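Local coordinates for protein tryptophan--tRNA ligase (Campylobacter jejuni subsp. jejuni, PDB 3TZL) that catalyses the ATP-dependent attachment of tryptophan to its cognate tRNA, as a homodimeric class I aminoacyl-tRNA synthetase, at residues E225-F236 with L251-Y262. Numbering follows the deposited sequence.
Sequences EDPKDHENCNIF and LQIRYEKGGEGY
K228 lays its aliphatic chain over a face of the Y262 ring: K228 CD sits 3.8 Å from the ring centroid, a CH-pi contact. Bends at chi2 and chi4 fold the chain so that K228 NZ reaches E260 O at 3.0 Å, from above the carbonyl plane. The carbonyls of A223 and L224 also accept from this ammonium group, so three backbone oxygens surround one buried charge and share its protons. Two backbone bonds fix the neighbouring loop against the end of helix 245-257: K228 N donates to Y255 O almost straight (165°), and G259 N to E225 O.

Y255 is the next hub. F236 turns its edge toward one face of the Y255 ring, the planes at 70°, while C233 SG lies at the ring edge, 3.7 Å from Y255 CE1. C233 SG also accepts from F236 N, capping helix 234-239. L251 CD2 packs on F236 CD1. Farther out, Q252 CG rests over the centre of the H230 ring, 3.5 Å from its centroid. The Q252 amide stacks on that imidazole with planes 27° apart, and its NE2 donates in the amide plane to E256 OE1, which restrains the amide's rotation. The chain leaves helix 245-257 at G258, whose positive phi suits glycine.

In the second shell, F265 stacks on Y255, and the R254-E260 salt bridge, side-on through NE and NH2, ties helix 245-257 to the loop that follows it. Loop 225-233 and the start of helix 234-239 thus pack on the end of helix 245-257 and the start of helix 262-276, in the helical part following the KMSKS motif of this class I synthetase.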
loop_
_atom_site.group_PDB
_atom_site.type_symbol
_atom_site.label_atom_id
_atom_site.label_comp_id
_atom_site.label_asym_id
_atom_site.label_seq_id
_atom_site.Cartn_x
_atom_site.Cartn_y
_atom_site.Cartn_z
ATOM N N GLU B 225 51.258 -19.836 -33.193
ATOM C CA GLU B 225 51.546 -21.264 -33.232
ATOM C C GLU B 225 51.903 -21.885 -31.878
ATOM O O GLU B 225 51.843 -23.101 -31.731
ATOM C CB GLU B 225 52.694 -21.545 -34.223
ATOM C CG GLU B 225 52.447 -21.085 -35.668
ATOM C CD GLU B 225 51.434 -21.947 -36.421
ATOM O OE1 GLU B 225 51.158 -23.083 -35.980
ATOM O OE2 GLU B 225 50.912 -21.487 -37.461
ATOM N N ASP B 226 52.294 -21.075 -30.900
ATOM C CA ASP B 226 52.797 -21.624 -29.636
ATOM C C ASP B 226 51.691 -22.138 -28.711
ATOM O O ASP B 226 50.560 -21.639 -28.748
ATOM C CB ASP B 226 53.643 -20.594 -28.887
ATOM C CG ASP B 226 54.904 -20.201 -29.638
ATOM O OD1 ASP B 226 55.424 -20.994 -30.469
ATOM O OD2 ASP B 226 55.376 -19.076 -29.381
ATOM N N PRO B 227 52.022 -23.135 -27.872
ATOM C CA PRO B 227 51.104 -23.629 -26.844
ATOM C C PRO B 227 50.583 -22.499 -25.968
ATOM O O PRO B 227 51.333 -21.583 -25.627
ATOM C CB PRO B 227 51.988 -24.569 -26.019
ATOM C CG PRO B 227 52.972 -25.080 -26.998
ATOM C CD PRO B 227 53.279 -23.907 -27.890
ATOM N N LYS B 228 49.300 -22.572 -25.624
ATOM C CA LYS B 228 48.667 -21.575 -24.784
ATOM C C LYS B 228 48.462 -22.129 -23.377
ATOM O O LYS B 228 48.254 -23.327 -23.187
ATOM C CB LYS B 228 47.324 -21.147 -25.384
ATOM C CG LYS B 228 47.374 -20.805 -26.871
ATOM C CD LYS B 228 48.245 -19.600 -27.148
ATOM C CE LYS B 228 48.119 -19.139 -28.591
ATOM N NZ LYS B 228 48.684 -20.121 -29.556
ATOM N N ASP B 229 48.526 -21.244 -22.391
ATOM C CA ASP B 229 48.324 -21.631 -21.006
ATOM C C ASP B 229 46.851 -21.489 -20.633
ATOM O O ASP B 229 46.355 -20.378 -20.420
ATOM C CB ASP B 229 49.187 -20.771 -20.084
ATOM C CG ASP B 229 48.971 -21.096 -18.624
ATOM O OD1 ASP B 229 48.651 -22.268 -18.325
ATOM O OD2 ASP B 229 49.118 -20.185 -17.781
ATOM N N HIS B 230 46.161 -22.624 -20.552
ATOM C CA HIS B 230 44.722 -22.649 -20.307
ATOM C C HIS B 230 44.358 -22.255 -18.874
ATOM O O HIS B 230 43.212 -21.940 -18.587
ATOM C CB HIS B 230 44.145 -24.030 -20.650
ATOM C CG HIS B 230 44.728 -25.146 -19.837
ATOM N ND1 HIS B 230 45.928 -25.747 -20.149
ATOM C CD2 HIS B 230 44.278 -25.765 -18.720
ATOM C CE1 HIS B 230 46.191 -26.690 -19.261
ATOM N NE2 HIS B 230 45.204 -26.721 -18.383
ATOM N N GLU B 231 45.343 -22.261 -17.988
ATOM C CA GLU B 231 45.121 -21.970 -16.580
ATOM C C GLU B 231 44.961 -20.472 -16.310
ATOM O O GLU B 231 44.343 -20.078 -15.322
ATOM C CB GLU B 231 46.271 -22.549 -15.750
ATOM C CG GLU B 231 46.356 -24.075 -15.809
ATOM C CD GLU B 231 47.783 -24.604 -15.699
ATOM O OE1 GLU B 231 48.733 -23.796 -15.785
ATOM O OE2 GLU B 231 47.956 -25.832 -15.536
ATOM N N ASN B 232 45.507 -19.639 -17.192
ATOM C CA ASN B 232 45.417 -18.184 -17.033
ATOM C C ASN B 232 44.535 -17.498 -18.075
ATOM O O ASN B 232 44.359 -16.275 -18.047
ATOM C CB ASN B 232 46.808 -17.545 -17.057
ATOM C CG ASN B 232 47.623 -17.882 -15.830
ATOM O OD1 ASN B 232 47.075 -18.182 -14.768
ATOM N ND2 ASN B 232 48.945 -17.832 -15.966
ATOM N N CYS B 233 43.985 -18.287 -18.991
ATOM C CA CYS B 233 43.239 -17.741 -20.115
ATOM C C CYS B 233 41.766 -17.544 -19.767
ATOM O O CYS B 233 41.093 -18.467 -19.310
ATOM C CB CYS B 233 43.391 -18.649 -21.334
ATOM S SG CYS B 233 42.563 -18.069 -22.825
ATOM N N ASN B 234 41.274 -16.330 -19.989
ATOM C CA ASN B 234 39.883 -16.016 -19.721
ATOM C C ASN B 234 38.946 -16.613 -20.754
ATOM O O ASN B 234 37.774 -16.852 -20.467
ATOM C CB ASN B 234 39.680 -14.504 -19.621
ATOM C CG ASN B 234 40.445 -13.896 -18.465
ATOM O OD1 ASN B 234 40.568 -14.505 -17.400
ATOM N ND2 ASN B 234 40.986 -12.704 -18.674
ATOM N N ILE B 235 39.447 -16.846 -21.962
ATOM C CA ILE B 235 38.642 -17.547 -22.947
ATOM C C ILE B 235 38.384 -18.942 -22.388
ATOM O O ILE B 235 37.251 -19.390 -22.287
ATOM C CB ILE B 235 39.351 -17.677 -24.309
ATOM C CG1 ILE B 235 39.880 -16.328 -24.788
ATOM C CG2 ILE B 235 38.410 -18.260 -25.341
ATOM C CD1 ILE B 235 40.805 -16.454 -25.978
ATOM N N PHE B 236 39.449 -19.623 -21.992
ATOM C CA PHE B 236 39.291 -20.971 -21.473
ATOM C C PHE B 236 38.399 -20.995 -20.232
ATOM O O PHE B 236 37.467 -21.790 -20.166
ATOM C CB PHE B 236 40.634 -21.622 -21.179
ATOM C CG PHE B 236 40.522 -23.064 -20.788
ATOM C CD1 PHE B 236 40.536 -24.059 -21.757
ATOM C CD2 PHE B 236 40.397 -23.428 -19.455
ATOM C CE1 PHE B 236 40.428 -25.390 -21.401
ATOM C CE2 PHE B 236 40.291 -24.755 -19.095
ATOM C CZ PHE B 236 40.303 -25.738 -20.066
ATOM N N LEU B 251 39.368 -29.257 -25.408
ATOM C CA LEU B 251 39.850 -27.882 -25.582
ATOM C C LEU B 251 41.261 -27.712 -25.015
ATOM O O LEU B 251 42.136 -27.117 -25.643
ATOM C CB LEU B 251 38.905 -26.872 -24.930
ATOM C CG LEU B 251 39.279 -25.383 -24.999
ATOM C CD1 LEU B 251 39.465 -24.949 -26.438
ATOM C CD2 LEU B 251 38.192 -24.540 -24.382
ATOM N N GLN B 252 41.474 -28.237 -23.818
ATOM C CA GLN B 252 42.776 -28.142 -23.170
ATOM C C GLN B 252 43.877 -28.782 -24.005
ATOM O O GLN B 252 45.019 -28.314 -24.007
ATOM C CB GLN B 252 42.702 -28.786 -21.794
ATOM C CG GLN B 252 44.002 -28.809 -21.025
ATOM C CD GLN B 252 43.828 -29.487 -19.678
ATOM O OE1 GLN B 252 42.695 -29.635 -19.183
ATOM N NE2 GLN B 252 44.939 -29.911 -19.077
ATOM N N ILE B 253 43.527 -29.846 -24.720
ATOM C CA ILE B 253 44.487 -30.519 -25.584
ATOM C C ILE B 253 44.845 -29.562 -26.708
ATOM O O ILE B 253 46.008 -29.473 -27.114
ATOM C CB ILE B 253 43.905 -31.824 -26.162
ATOM C CG1 ILE B 253 43.903 -32.927 -25.099
ATOM C CG2 ILE B 253 44.677 -32.282 -27.385
ATOM C CD1 ILE B 253 42.956 -34.078 -25.415
ATOM N N ARG B 254 43.837 -28.833 -27.193
ATOM C CA ARG B 254 44.036 -27.866 -28.270
ATOM C C ARG B 254 44.946 -26.724 -27.820
ATOM O O ARG B 254 45.799 -26.270 -28.588
ATOM C CB ARG B 254 42.687 -27.353 -28.791
ATOM C CG ARG B 254 41.942 -28.386 -29.629
ATOM C CD ARG B 254 40.483 -28.007 -29.831
ATOM N NE ARG B 254 40.326 -26.806 -30.642
ATOM C CZ ARG B 254 39.160 -26.202 -30.854
ATOM N NH1 ARG B 254 38.044 -26.692 -30.320
ATOM N NH2 ARG B 254 39.108 -25.106 -31.602
ATOM N N TYR B 255 44.769 -26.289 -26.573
ATOM C CA TYR B 255 45.646 -25.294 -25.949
ATOM C C TYR B 255 47.091 -25.769 -25.831
ATOM O O TYR B 255 48.009 -25.104 -26.312
ATOM C CB TYR B 255 45.123 -24.903 -24.563
ATOM C CG TYR B 255 44.165 -23.721 -24.551
ATOM C CD1 TYR B 255 44.493 -22.554 -23.871
ATOM C CD2 TYR B 255 42.935 -23.772 -25.211
ATOM C CE1 TYR B 255 43.640 -21.474 -23.839
ATOM C CE2 TYR B 255 42.056 -22.681 -25.186
ATOM C CZ TYR B 255 42.425 -21.532 -24.495
ATOM O OH TYR B 255 41.594 -20.432 -24.438
ATOM N N GLU B 256 47.291 -26.923 -25.201
ATOM C CA GLU B 256 48.635 -27.465 -24.995
ATOM C C GLU B 256 49.340 -27.854 -26.299
ATOM O O GLU B 256 50.569 -27.818 -26.383
ATOM C CB GLU B 256 48.597 -28.654 -24.024
ATOM C CG GLU B 256 48.113 -28.283 -22.621
ATOM C CD GLU B 256 48.029 -29.476 -21.685
ATOM O OE1 GLU B 256 47.744 -29.272 -20.485
ATOM O OE2 GLU B 256 48.248 -30.613 -22.149
ATOM N N LYS B 257 48.567 -28.223 -27.315
ATOM C CA LYS B 257 49.152 -28.629 -28.588
ATOM C C LYS B 257 49.794 -27.456 -29.335
ATOM O O LYS B 257 50.807 -27.624 -30.010
ATOM C CB LYS B 257 48.092 -29.289 -29.472
ATOM C CG LYS B 257 48.624 -29.805 -30.794
ATOM C CD LYS B 257 47.499 -30.273 -31.697
ATOM C CE LYS B 257 48.037 -30.778 -33.030
ATOM N NZ LYS B 257 46.942 -31.241 -33.938
ATOM N N GLY B 258 49.202 -26.271 -29.216
ATOM C CA GLY B 258 49.624 -25.135 -30.013
ATOM C C GLY B 258 49.080 -25.277 -31.423
ATOM O O GLY B 258 48.332 -26.206 -31.707
ATOM N N GLY B 259 49.444 -24.361 -32.314
ATOM C CA GLY B 259 48.953 -24.411 -33.682
ATOM C C GLY B 259 47.623 -23.690 -33.875
ATOM O O GLY B 259 47.226 -23.425 -35.007
ATOM N N GLU B 260 46.936 -23.387 -32.773
ATOM C CA GLU B 260 45.726 -22.553 -32.803
ATOM C C GLU B 260 45.875 -21.303 -31.937
ATOM O O GLU B 260 46.269 -21.384 -30.772
ATOM C CB GLU B 260 44.497 -23.343 -32.355
ATOM C CG GLU B 260 44.141 -24.507 -33.269
ATOM C CD GLU B 260 42.842 -25.191 -32.863
ATOM O OE1 GLU B 260 42.870 -26.408 -32.567
ATOM O OE2 GLU B 260 41.794 -24.508 -32.848
ATOM N N GLY B 261 45.543 -20.147 -32.507
ATOM C CA GLY B 261 45.700 -18.881 -31.813
ATOM C C GLY B 261 44.473 -18.511 -31.014
ATOM O O GLY B 261 43.434 -19.151 -31.138
ATOM N N TYR B 262 44.594 -17.467 -30.197
ATOM C CA TYR B 262 43.494 -17.016 -29.347
ATOM C C TYR B 262 42.315 -16.471 -30.159
ATOM O O TYR B 262 41.167 -16.529 -29.715
ATOM C CB TYR B 262 43.976 -15.934 -28.377
ATOM C CG TYR B 262 44.894 -16.421 -27.277
ATOM C CD1 TYR B 262 44.415 -17.246 -26.271
ATOM C CD2 TYR B 262 46.237 -16.024 -27.227
ATOM C CE1 TYR B 262 45.233 -17.678 -25.251
ATOM C CE2 TYR B 262 47.068 -16.450 -26.203
ATOM C CZ TYR B 262 46.552 -17.281 -25.215
ATOM O OH TYR B 262 47.348 -17.728 -24.187
#